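Side-chain contacts in mitogen activated protein kinase, putative (Leishmania donovani, PDB 4QNY), which probably transfers phosphate from ATP to protein substrates as a MAP-kinase-type enzyme, and here holds an ATP analogue and a magnesium ion: residues Gln12-Arg17 against Phe98-Ile103; Asp20-Glu25 against Leu86-Thr91; Ala271-Arg276 against Leu287-Leu292. All coordinates share one frame; numbering follows the deposited sequence. Where two conformers were deposited one is given.

Interaction 1 of 3, residues Gln12-Arg17 against Phe98-Ile103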
loop_
_atom_site.group_PDB
_atom_site.type_symbol
_atom_site.label_atom_id
_atom_site.label_comp_id
_atom_site.label_asym_id
_atom_site.label_seq_id
_atom_site.Cartn_x
_atom_site.Cartn_y
_atom_site.Cartn_z
ATOM N N GLN A 12 21.241 5.840 -16.694
ATOM C CA GLN A 12 22.225 4.770 -16.829
ATOM C C GLN A 12 23.613 5.220 -16.394
ATOM O O GLN A 12 24.306 4.507 -15.670
ATOM C CB GLN A 12 22.269 4.266 -18.274
ATOM C CG GLN A 12 23.295 3.172 -18.528
ATOM C CD GLN A 12 22.894 1.840 -17.922
ATOM O OE1 GLN A 12 22.130 1.078 -18.518
ATOM N NE2 GLN A 12 23.412 1.548 -16.734
ATOM N N ALA A 13 24.010 6.408 -16.841
ATOM C CA ALA A 13 25.302 6.977 -16.473
ATOM C C ALA A 13 25.370 7.225 -14.971
ATOM O O ALA A 13 26.414 7.037 -14.347
ATOM C CB ALA A 13 25.552 8.268 -17.238
ATOM N N GLU A 14 24.246 7.642 -14.401
ATOM C CA GLU A 14 24.154 7.902 -12.970
ATOM C C GLU A 14 24.308 6.614 -12.162
ATOM O O GLU A 14 25.008 6.585 -11.150
ATOM C CB GLU A 14 22.821 8.578 -12.641
ATOM C CG GLU A 14 22.769 9.236 -11.275
ATOM C CD GLU A 14 21.414 9.851 -10.979
ATOM O OE1 GLU A 14 20.405 9.116 -11.024
ATOM O OE2 GLU A 14 21.355 11.069 -10.707
ATOM N N VAL A 15 23.653 5.551 -12.620
ATOM C CA VAL A 15 23.712 4.257 -11.946
ATOM C C VAL A 15 25.108 3.643 -12.042
ATOM O O VAL A 15 25.604 3.055 -11.078
ATOM C CB VAL A 15 22.666 3.276 -12.529
ATOM C CG1 VAL A 15 22.929 1.848 -12.065
ATOM C CG2 VAL A 15 21.261 3.714 -12.145
ATOM N N CYS A 16 25.743 3.795 -13.200
ATOM C CA CYS A 16 27.084 3.259 -13.418
ATOM C C CYS A 16 28.107 3.865 -12.457
ATOM O O CYS A 16 29.081 3.211 -12.082
ATOM C CB CYS A 16 27.526 3.492 -14.865
ATOM S SG CYS A 16 26.697 2.438 -16.081
ATOM N N ARG A 17 27.881 5.112 -12.055
ATOM C CA ARG A 17 28.761 5.776 -11.098
ATOM C C ARG A 17 28.521 5.255 -9.683
ATOM O O ARG A 17 29.289 5.543 -8.765
ATOM C CB ARG A 17 28.568 7.295 -11.147
ATOM C CG ARG A 17 29.127 7.947 -12.405
ATOM C CD ARG A 17 29.155 9.465 -12.291
ATOM N NE ARG A 17 27.821 10.053 -12.383
ATOM C CZ ARG A 17 27.260 10.452 -13.520
ATOM N NH1 ARG A 17 27.917 10.327 -14.666
ATOM N NH2 ARG A 17 26.041 10.977 -13.512
ATOM N N PHE A 98 25.743 13.269 -2.457
ATOM C CA PHE A 98 24.546 12.564 -2.011
ATOM C C PHE A 98 23.316 13.463 -2.085
ATOM O O PHE A 98 22.927 14.088 -1.096
ATOM C CB PHE A 98 24.731 12.029 -0.584
ATOM C CG PHE A 98 23.769 10.925 -0.213
ATOM C CD1 PHE A 98 24.244 9.685 0.182
ATOM C CD2 PHE A 98 22.399 11.125 -0.253
ATOM C CE1 PHE A 98 23.369 8.668 0.521
ATOM C CE2 PHE A 98 21.526 10.113 0.083
ATOM C CZ PHE A 98 22.008 8.885 0.473
ATOM N N ASP A 99 22.699 13.513 -3.259
ATOM C CA ASP A 99 21.438 14.217 -3.437
ATOM C C ASP A 99 20.419 13.280 -4.075
ATOM O O ASP A 99 19.354 13.705 -4.519
ATOM C CB ASP A 99 21.630 15.475 -4.287
ATOM C CG ASP A 99 22.114 15.166 -5.691
ATOM O OD1 ASP A 99 21.991 16.045 -6.568
ATOM O OD2 ASP A 99 22.618 14.045 -5.919
ATOM N N HIS A 100 20.769 11.997 -4.110
ATOM C CA HIS A 100 19.929 10.962 -4.701
ATOM C C HIS A 100 20.479 9.585 -4.348
ATOM O O HIS A 100 21.645 9.457 -3.979
ATOM C CB HIS A 100 19.862 11.112 -6.220
ATOM C CG HIS A 100 21.089 10.619 -6.922
ATOM N ND1 HIS A 100 22.253 11.354 -6.994
ATOM C CD2 HIS A 100 21.337 9.458 -7.572
ATOM C CE1 HIS A 100 23.163 10.670 -7.664
ATOM N NE2 HIS A 100 22.633 9.515 -8.023
ATOM N N PHE A 101 19.643 8.558 -4.471
ATOM C CA PHE A 101 20.098 7.179 -4.312
ATOM C C PHE A 101 19.064 6.203 -4.867
ATOM O O PHE A 101 17.915 6.575 -5.110
ATOM C CB PHE A 101 20.407 6.868 -2.842
ATOM C CG PHE A 101 19.194 6.613 -1.998
ATOM C CD1 PHE A 101 18.468 7.664 -1.468
ATOM C CD2 PHE A 101 18.795 5.317 -1.711
ATOM C CE1 PHE A 101 17.358 7.431 -0.683
ATOM C CE2 PHE A 101 17.687 5.077 -0.928
ATOM C CZ PHE A 101 16.967 6.136 -0.412
ATOM N N TYR A 102 19.480 4.957 -5.068
ATOM C CA TYR A 102 18.628 3.956 -5.705
ATOM C C TYR A 102 18.246 2.808 -4.778
ATOM O O TYR A 102 19.071 2.298 -4.019
ATOM C CB TYR A 102 19.318 3.392 -6.949
ATOM C CG TYR A 102 19.254 4.302 -8.153
ATOM C CD1 TYR A 102 18.246 4.164 -9.097
ATOM C CD2 TYR A 102 20.198 5.303 -8.343
ATOM C CE1 TYR A 102 18.182 4.994 -10.199
ATOM C CE2 TYR A 102 20.141 6.138 -9.443
ATOM C CZ TYR A 102 19.131 5.979 -10.367
ATOM O OH TYR A 102 19.066 6.806 -11.463
ATOM N N ILE A 103 16.982 2.405 -4.855
ATOM C CA ILE A 103 16.493 1.232 -4.146
ATOM C C ILE A 103 16.313 0.083 -5.130
ATOM O O ILE A 103 15.556 0.199 -6.094
ATOM C CB ILE A 103 15.157 1.512 -3.434
ATOM C CG1 ILE A 103 15.313 2.663 -2.439
ATOM C CG2 ILE A 103 14.651 0.259 -2.737
ATOM C CD1 ILE A 103 14.000 3.174 -1.892
HETATM O O HOH W 1 25.249 8.525 -9.010
#
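On the five-stranded antiparallel sheet of the kinase N-terminal lobe, the short helix 8-16 packs on the start of strand 101-106 and on His100 just before it, Glu14 and Val15 meeting His100 and Tyr102. Glu14 carries the polar half. Its CG stands opposite the backbone N (chi1 -164°) and the chain runs straight on from it, which carries the carboxylate over to His100 and Tyr102. There it lies almost flat on one face of the His100 imidazole, the two planes 18° apart and Glu14 OE2 3.3 Å above the middle of the ring. Glu14 OE1 turns to the phenol and accepts a hydrogen bond of 2.7 Å from Tyr102 OH, which meets it nearly along the C-O axis. The same oxygen forms a salt bridge with Arg53 of strand 47-54, the neighbour of strand 101-106 in the sheet, so two donors on adjacent strands grip one carboxylate oxygen.

The helix thus packs on one face of the sheet, while Phe101 and Ile103 meet helix 62-77 instead. Val15 is its apolar part: Val15 CG2 sits over the face of the Tyr102 ring, 3.8 Å from its centroid, in a CH-pi contact. Met51 of strand 47-54 touches both side chains.

The imidazole itself is fixed at its edges. His100 ND1 donates to Asp99 OD2 over 2.9 Å in an almost straight bond lying in the ring plane, while a water bridges His100 NE2, at 3.0 Å, to Glu14 O, at 2.9 Å. With carboxylates at its face and edge, His100 would probably be easier to protonate.

Interaction 2 of 3, residues Asp20-Glu25 against Leu86-Thr91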
loop_
_atom_site.group_PDB
_atom_site.type_symbol
_atom_site.label_atom_id
_atom_site.label_comp_id
_atom_site.label_asym_id
_atom_site.label_seq_id
_atom_site.Cartn_x
_atom_site.Cartn_y
_atom_site.Cartn_z
ATOM N N ASP A 20 28.277 -0.656 -11.536
ATOM C CA ASP A 20 28.298 -0.974 -12.960
ATOM C C ASP A 20 27.440 -2.195 -13.294
ATOM O O ASP A 20 27.242 -2.520 -14.465
ATOM C CB ASP A 20 29.738 -1.205 -13.423
ATOM C CG ASP A 20 30.041 -0.528 -14.746
ATOM O OD1 ASP A 20 29.378 0.481 -15.065
ATOM O OD2 ASP A 20 30.946 -1.002 -15.465
ATOM N N ARG A 21 26.933 -2.859 -12.259
ATOM C CA ARG A 21 26.150 -4.082 -12.411
ATOM C C ARG A 21 24.905 -3.922 -13.280
ATOM O O ARG A 21 24.634 -4.751 -14.149
ATOM C CB ARG A 21 25.728 -4.606 -11.033
ATOM C CG ARG A 21 26.799 -5.404 -10.311
ATOM C CD ARG A 21 26.441 -5.659 -8.851
ATOM N NE ARG A 21 25.240 -6.477 -8.690
ATOM C CZ ARG A 21 24.991 -7.233 -7.625
ATOM N NH1 ARG A 21 25.864 -7.284 -6.628
ATOM N NH2 ARG A 21 23.874 -7.943 -7.557
ATOM N N TYR A 22 24.158 -2.848 -13.047
ATOM C CA TYR A 22 22.797 -2.743 -13.561
ATOM C C TYR A 22 22.683 -2.085 -14.934
ATOM O O TYR A 22 23.148 -0.963 -15.146
ATOM C CB TYR A 22 21.936 -1.988 -12.547
ATOM C CG TYR A 22 21.979 -2.613 -11.170
ATOM C CD1 TYR A 22 21.239 -3.752 -10.882
ATOM C CD2 TYR A 22 22.774 -2.076 -10.165
ATOM C CE1 TYR A 22 21.279 -4.334 -9.629
ATOM C CE2 TYR A 22 22.821 -2.653 -8.907
ATOM C CZ TYR A 22 22.072 -3.781 -8.646
ATOM O OH TYR A 22 22.115 -4.359 -7.398
ATOM N N LEU A 23 22.054 -2.805 -15.861
ATOM C CA LEU A 23 21.756 -2.297 -17.196
ATOM C C LEU A 23 20.285 -1.902 -17.263
ATOM O O LEU A 23 19.400 -2.733 -17.053
ATOM C CB LEU A 23 22.099 -3.347 -18.265
ATOM C CG LEU A 23 21.987 -3.081 -19.778
ATOM C CD1 LEU A 23 22.630 -4.227 -20.540
ATOM C CD2 LEU A 23 20.556 -2.893 -20.279
ATOM N N LEU A 24 20.023 -0.635 -17.568
ATOM C CA LEU A 24 18.657 -0.131 -17.617
ATOM C C LEU A 24 17.974 -0.466 -18.937
ATOM O O LEU A 24 18.591 -0.404 -19.999
ATOM C CB LEU A 24 18.639 1.379 -17.395
ATOM C CG LEU A 24 19.298 1.865 -16.106
ATOM C CD1 LEU A 24 19.024 3.339 -15.914
ATOM C CD2 LEU A 24 18.807 1.068 -14.910
ATOM N N GLU A 25 16.690 -0.807 -18.865
ATOM C CA GLU A 25 15.929 -1.160 -20.056
ATOM C C GLU A 25 14.763 -0.204 -20.299
ATOM O O GLU A 25 14.640 0.364 -21.384
ATOM C CB GLU A 25 15.417 -2.599 -19.953
ATOM C CG GLU A 25 16.512 -3.648 -20.061
ATOM C CD GLU A 25 15.970 -5.063 -20.111
ATOM O OE1 GLU A 25 14.828 -5.282 -19.653
ATOM O OE2 GLU A 25 16.684 -5.957 -20.614
ATOM N N LEU A 86 14.170 -6.852 -0.946
ATOM C CA LEU A 86 15.219 -5.864 -1.157
ATOM C C LEU A 86 16.502 -6.541 -1.628
ATOM O O LEU A 86 17.011 -7.444 -0.964
ATOM C CB LEU A 86 15.475 -5.075 0.129
ATOM C CG LEU A 86 16.409 -3.868 0.027
ATOM C CD1 LEU A 86 15.777 -2.779 -0.823
ATOM C CD2 LEU A 86 16.759 -3.344 1.410
ATOM N N ARG A 87 17.021 -6.107 -2.772
ATOM C CA ARG A 87 18.232 -6.706 -3.325
ATOM C C ARG A 87 19.475 -5.858 -3.069
ATOM O O ARG A 87 20.558 -6.399 -2.847
ATOM C CB ARG A 87 18.075 -6.953 -4.828
ATOM C CG ARG A 87 17.856 -8.416 -5.191
ATOM C CD ARG A 87 18.515 -8.767 -6.517
ATOM N NE ARG A 87 18.514 -10.206 -6.769
ATOM C CZ ARG A 87 19.190 -10.794 -7.751
ATOM N NH1 ARG A 87 19.929 -10.067 -8.578
ATOM N NH2 ARG A 87 19.131 -12.110 -7.904
ATOM N N ASN A 88 19.323 -4.536 -3.099
ATOM C CA ASN A 88 20.467 -3.644 -2.922
ATOM C C ASN A 88 20.078 -2.205 -2.591
ATOM O O ASN A 88 18.946 -1.783 -2.829
ATOM C CB ASN A 88 21.336 -3.659 -4.184
ATOM C CG ASN A 88 22.805 -3.435 -3.884
ATOM O OD1 ASN A 88 23.160 -2.805 -2.889
ATOM N ND2 ASN A 88 23.670 -3.952 -4.750
ATOM N N ILE A 89 21.032 -1.461 -2.035
ATOM C CA ILE A 89 20.869 -0.033 -1.773
ATOM C C ILE A 89 22.068 0.737 -2.327
ATOM O O ILE A 89 23.155 0.702 -1.753
ATOM C CB ILE A 89 20.727 0.268 -0.267
ATOM C CG1 ILE A 89 19.572 -0.530 0.344
ATOM C CG2 ILE A 89 20.522 1.760 -0.039
ATOM C CD1 ILE A 89 18.207 -0.102 -0.147
ATOM N N LEU A 90 21.862 1.430 -3.442
ATOM C CA LEU A 90 22.941 2.160 -4.100
ATOM C C LEU A 90 23.006 3.611 -3.637
ATOM O O LEU A 90 22.088 4.392 -3.878
ATOM C CB LEU A 90 22.772 2.106 -5.618
ATOM C CG LEU A 90 22.638 0.712 -6.233
ATOM C CD1 LEU A 90 22.527 0.807 -7.747
ATOM C CD2 LEU A 90 23.808 -0.172 -5.830
ATOM N N THR A 91 24.105 3.966 -2.979
ATOM C CA THR A 91 24.301 5.316 -2.465
ATOM C C THR A 91 25.631 5.902 -2.938
ATOM O O THR A 91 26.606 5.172 -3.100
ATOM C CB THR A 91 24.261 5.329 -0.930
ATOM O OG1 THR A 91 25.168 4.339 -0.434
ATOM C CG2 THR A 91 22.859 5.017 -0.425
HETATM O O HOH W 2 22.724 -7.795 -4.962
#
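Tyr22, at the start of the first strand of the N-terminal lobe, reaches across the sheet to Asn88 and Leu90 on strand 86-90, while Arg21 approaches Arg87 and Asn88 beside it. The two strands are the outermost of the five, so the contact is made through side chains and one weakly held water, with no backbone pairing between them; the nearest CA atoms, those of Tyr22 and Leu90, stay 10.7 Å apart.

Arg87 comes first along strand 86-90. It forms a classic beta bulge with Asn88, both facing Val104 of strand 101-106. Its guanidinium lies near that of Arg21, Arg21 NH2 and Arg87 NH1 being 4.6 Å apart. Asp41 OD1 is shared by the two, in a salt bridge with Arg21 and a long, weak ion pair with Arg87. The water links Arg21 NH2 to Arg87 O.

Asn88 supplies the direct polar bond: Asn88 ND2 donates to Tyr22 OH over 3.1 Å, bent to 145° at the hydrogen. The amide comes to the hydroxyl at the edge of the phenol ring, its own plane turned 70° from the ring. At its other end Asn88 OD1 takes a weak bond from Ile89 N, which may help to set the rotation of the amide.

Leu90 completes the contact further on. With its CG beside the backbone N (chi1 -54°), Leu90 CD1 is brought obliquely to the ring, 3.7 Å from Tyr22 CE2; this holds for one of two modelled conformers and is less certain. Met51 of strand 47-54 touches both residues.

Tyr22 therefore makes an apolar contact along its ring, and the hydroxyl of this buried residue has a polar partner in Asn88, while the two arginines share the carboxylate of Asp41, which probably lets their positive charges sit close together.

Interaction 3 of 3, residues Ala271-Arg276 against Leu287-Leu292; sequences ADWRQR and LLRHML
A largely apolar contact in the helical C-terminal lobe of the kinase fold sets Trp273 of the short helix 273-276 against Leu288 and Arg289 near the end of helix 282-291 and Leu292 just after it. The indole is the one side chain of its segment to cross the gap, turned to the longer helix by a chi1 of -71° that puts CG beside the backbone N. Its benzene part receives Leu288 over one face: Leu288 CD2 stands 4.2 Å from the centroid of the six-membered ring, 28° off the normal, a CH-pi contact. Farther out on the same ring, Leu292 CD1 comes obliquely to Trp273 CH2 at 4.0 Å.

Behind the two leucines lies helix 206-219, where Leu216 touches Leu288 and Trp210 touches Leu292. The indole joins helix 273-276 to helix 282-291 and, through Val241, to helix 231-242.

Arg289 uses only its aliphatic base here. Its guanidinium leads away to a salt bridge with Asp286, on its own helix.

Asp272 is the N-cap of helix 273-276, its OD1 taking a weak bond from Arg274 N and its OD2 forming a salt bridge with Arg274. On the pyrrole side of the indole, Arg289 CB approaches obliquely to 3.8 Å from Trp273 NE1.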
loop_
_atom_site.group_PDB
_atom_site.type_symbol
_atom_site.label_atom_id
_atom_site.label_comp_id
_atom_site.label_asym_id
_atom_site.label_seq_id
_atom_site.Cartn_x
_atom_site.Cartn_y
_atom_site.Cartn_z
ATOM N N ALA A 271 -26.588 -0.332 1.162
ATOM C CA ALA A 271 -26.841 -0.649 -0.240
ATOM C C ALA A 271 -26.782 -2.148 -0.498
ATOM O O ALA A 271 -26.185 -2.904 0.269
ATOM C CB ALA A 271 -25.856 0.076 -1.139
ATOM N N ASP A 272 -27.410 -2.566 -1.591
ATOM C CA ASP A 272 -27.525 -3.977 -1.928
ATOM C C ASP A 272 -26.270 -4.477 -2.635
ATOM O O ASP A 272 -26.046 -4.168 -3.804
ATOM C CB ASP A 272 -28.754 -4.206 -2.810
ATOM C CG ASP A 272 -29.270 -5.629 -2.737
ATOM O OD1 ASP A 272 -28.473 -6.544 -2.442
ATOM O OD2 ASP A 272 -30.479 -5.833 -2.977
ATOM N N TRP A 273 -25.455 -5.248 -1.920
ATOM C CA TRP A 273 -24.255 -5.835 -2.506
ATOM C C TRP A 273 -24.622 -6.820 -3.608
ATOM O O TRP A 273 -23.902 -6.955 -4.597
ATOM C CB TRP A 273 -23.408 -6.537 -1.442
ATOM C CG TRP A 273 -22.730 -5.606 -0.482
ATOM C CD1 TRP A 273 -22.925 -5.537 0.867
ATOM C CD2 TRP A 273 -21.747 -4.611 -0.796
ATOM N NE1 TRP A 273 -22.123 -4.564 1.411
ATOM C CE2 TRP A 273 -21.391 -3.979 0.412
ATOM C CE3 TRP A 273 -21.134 -4.193 -1.982
ATOM C CZ2 TRP A 273 -20.449 -2.953 0.469
ATOM C CZ3 TRP A 273 -20.200 -3.174 -1.923
ATOM C CH2 TRP A 273 -19.866 -2.565 -0.706
ATOM N N ARG A 274 -25.749 -7.503 -3.425
ATOM C CA ARG A 274 -26.228 -8.480 -4.395
ATOM C C ARG A 274 -26.547 -7.822 -5.735
ATOM O O ARG A 274 -26.341 -8.418 -6.792
ATOM C CB ARG A 274 -27.465 -9.204 -3.858
ATOM C CG ARG A 274 -27.213 -10.008 -2.590
ATOM C CD ARG A 274 -28.467 -10.736 -2.125
ATOM N NE ARG A 274 -29.247 -9.950 -1.173
ATOM C CZ ARG A 274 -30.253 -9.147 -1.505
ATOM N NH1 ARG A 274 -30.902 -8.474 -0.564
ATOM N NH2 ARG A 274 -30.613 -9.016 -2.775
ATOM N N GLN A 275 -27.047 -6.592 -5.684
ATOM C CA GLN A 275 -27.357 -5.847 -6.898
ATOM C C GLN A 275 -26.102 -5.215 -7.490
ATOM O O GLN A 275 -25.996 -5.044 -8.704
ATOM C CB GLN A 275 -28.411 -4.772 -6.618
ATOM C CG GLN A 275 -29.794 -5.327 -6.314
ATOM C CD GLN A 275 -30.853 -4.246 -6.234
ATOM O OE1 GLN A 275 -30.765 -3.333 -5.413
ATOM N NE2 GLN A 275 -31.864 -4.344 -7.091
ATOM N N ARG A 276 -25.151 -4.874 -6.627
ATOM C CA ARG A 276 -23.883 -4.308 -7.073
ATOM C C ARG A 276 -23.019 -5.364 -7.754
ATOM O O ARG A 276 -22.232 -5.052 -8.647
ATOM C CB ARG A 276 -23.124 -3.686 -5.898
ATOM C CG ARG A 276 -23.728 -2.391 -5.384
ATOM C CD ARG A 276 -22.857 -1.762 -4.308
ATOM N NE ARG A 276 -23.253 -0.386 -4.025
ATOM C CZ ARG A 276 -22.660 0.683 -4.547
ATOM N NH1 ARG A 276 -21.638 0.537 -5.379
ATOM N NH2 ARG A 276 -23.087 1.898 -4.235
ATOM N N LEU A 287 -17.547 -11.297 2.857
ATOM C CA LEU A 287 -16.196 -10.858 3.185
ATOM C C LEU A 287 -16.019 -9.389 2.823
ATOM O O LEU A 287 -15.390 -8.629 3.556
ATOM C CB LEU A 287 -15.156 -11.713 2.459
ATOM C CG LEU A 287 -13.692 -11.371 2.746
ATOM C CD1 LEU A 287 -13.377 -11.554 4.222
ATOM C CD2 LEU A 287 -12.761 -12.211 1.887
ATOM N N LEU A 288 -16.587 -9.000 1.686
ATOM C CA LEU A 288 -16.553 -7.615 1.234
ATOM C C LEU A 288 -17.314 -6.707 2.195
ATOM O O LEU A 288 -16.842 -5.626 2.550
ATOM C CB LEU A 288 -17.138 -7.503 -0.176
ATOM C CG LEU A 288 -17.148 -6.114 -0.815
ATOM C CD1 LEU A 288 -15.735 -5.577 -0.927
ATOM C CD2 LEU A 288 -17.819 -6.155 -2.180
ATOM N N ARG A 289 -18.494 -7.158 2.612
ATOM C CA ARG A 289 -19.324 -6.416 3.555
ATOM C C ARG A 289 -18.615 -6.206 4.889
ATOM O O ARG A 289 -18.632 -5.109 5.449
ATOM C CB ARG A 289 -20.648 -7.149 3.783
ATOM C CG ARG A 289 -21.473 -6.607 4.939
ATOM C CD ARG A 289 -22.336 -7.698 5.557
ATOM N NE ARG A 289 -21.524 -8.775 6.118
ATOM C CZ ARG A 289 -21.044 -8.781 7.358
ATOM N NH1 ARG A 289 -21.292 -7.765 8.173
ATOM N NH2 ARG A 289 -20.314 -9.803 7.784
ATOM N N HIS A 290 -17.989 -7.266 5.391
ATOM C CA HIS A 290 -17.353 -7.229 6.701
ATOM C C HIS A 290 -16.038 -6.449 6.669
ATOM O O HIS A 290 -15.648 -5.835 7.662
ATOM C CB HIS A 290 -17.115 -8.652 7.211
ATOM C CG HIS A 290 -17.099 -8.764 8.704
ATOM N ND1 HIS A 290 -17.168 -9.974 9.359
ATOM C CD2 HIS A 290 -17.026 -7.816 9.668
ATOM C CE1 HIS A 290 -17.135 -9.768 10.664
ATOM N NE2 HIS A 290 -17.049 -8.467 10.878
ATOM N N MET A 291 -15.359 -6.475 5.526
ATOM C CA MET A 291 -14.127 -5.710 5.348
ATOM C C MET A 291 -14.409 -4.214 5.298
ATOM O O MET A 291 -13.548 -3.400 5.628
ATOM C CB MET A 291 -13.398 -6.138 4.072
ATOM C CG MET A 291 -12.527 -7.373 4.222
ATOM S SD MET A 291 -11.705 -7.813 2.678
ATOM C CE MET A 291 -10.654 -9.155 3.224
ATOM N N LEU A 292 -15.617 -3.857 4.876
ATOM C CA LEU A 292 -15.978 -2.455 4.713
ATOM C C LEU A 292 -16.994 -2.008 5.759
ATOM O O LEU A 292 -17.970 -1.327 5.442
ATOM C CB LEU A 292 -16.520 -2.206 3.303
ATOM C CG LEU A 292 -15.510 -2.411 2.169
ATOM C CD1 LEU A 292 -16.171 -2.243 0.809
ATOM C CD2 LEU A 292 -14.337 -1.453 2.316
#

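In the fold
From the N terminus, helix 8-16 opens interaction 1, whose loop closes some eighty residues later at strand 101-106. Interaction 2 is nested inside that loop, running from strand 22-31 to strand 86-90. The two contacts touch: Gln12 bonds to the backbone of Leu24, and Tyr102 N pairs with Leu90 O between neighbouring strands. Together they tie the N-terminal helix to the N-terminal lobe sheet and link its two outermost strands across one face. Interaction 3 follows in series, closing a short local loop between helices 273-276 and 282-291. It lies in the C-terminal lobe, across the chain's centre, its centre about 47 Å from that of interaction 1.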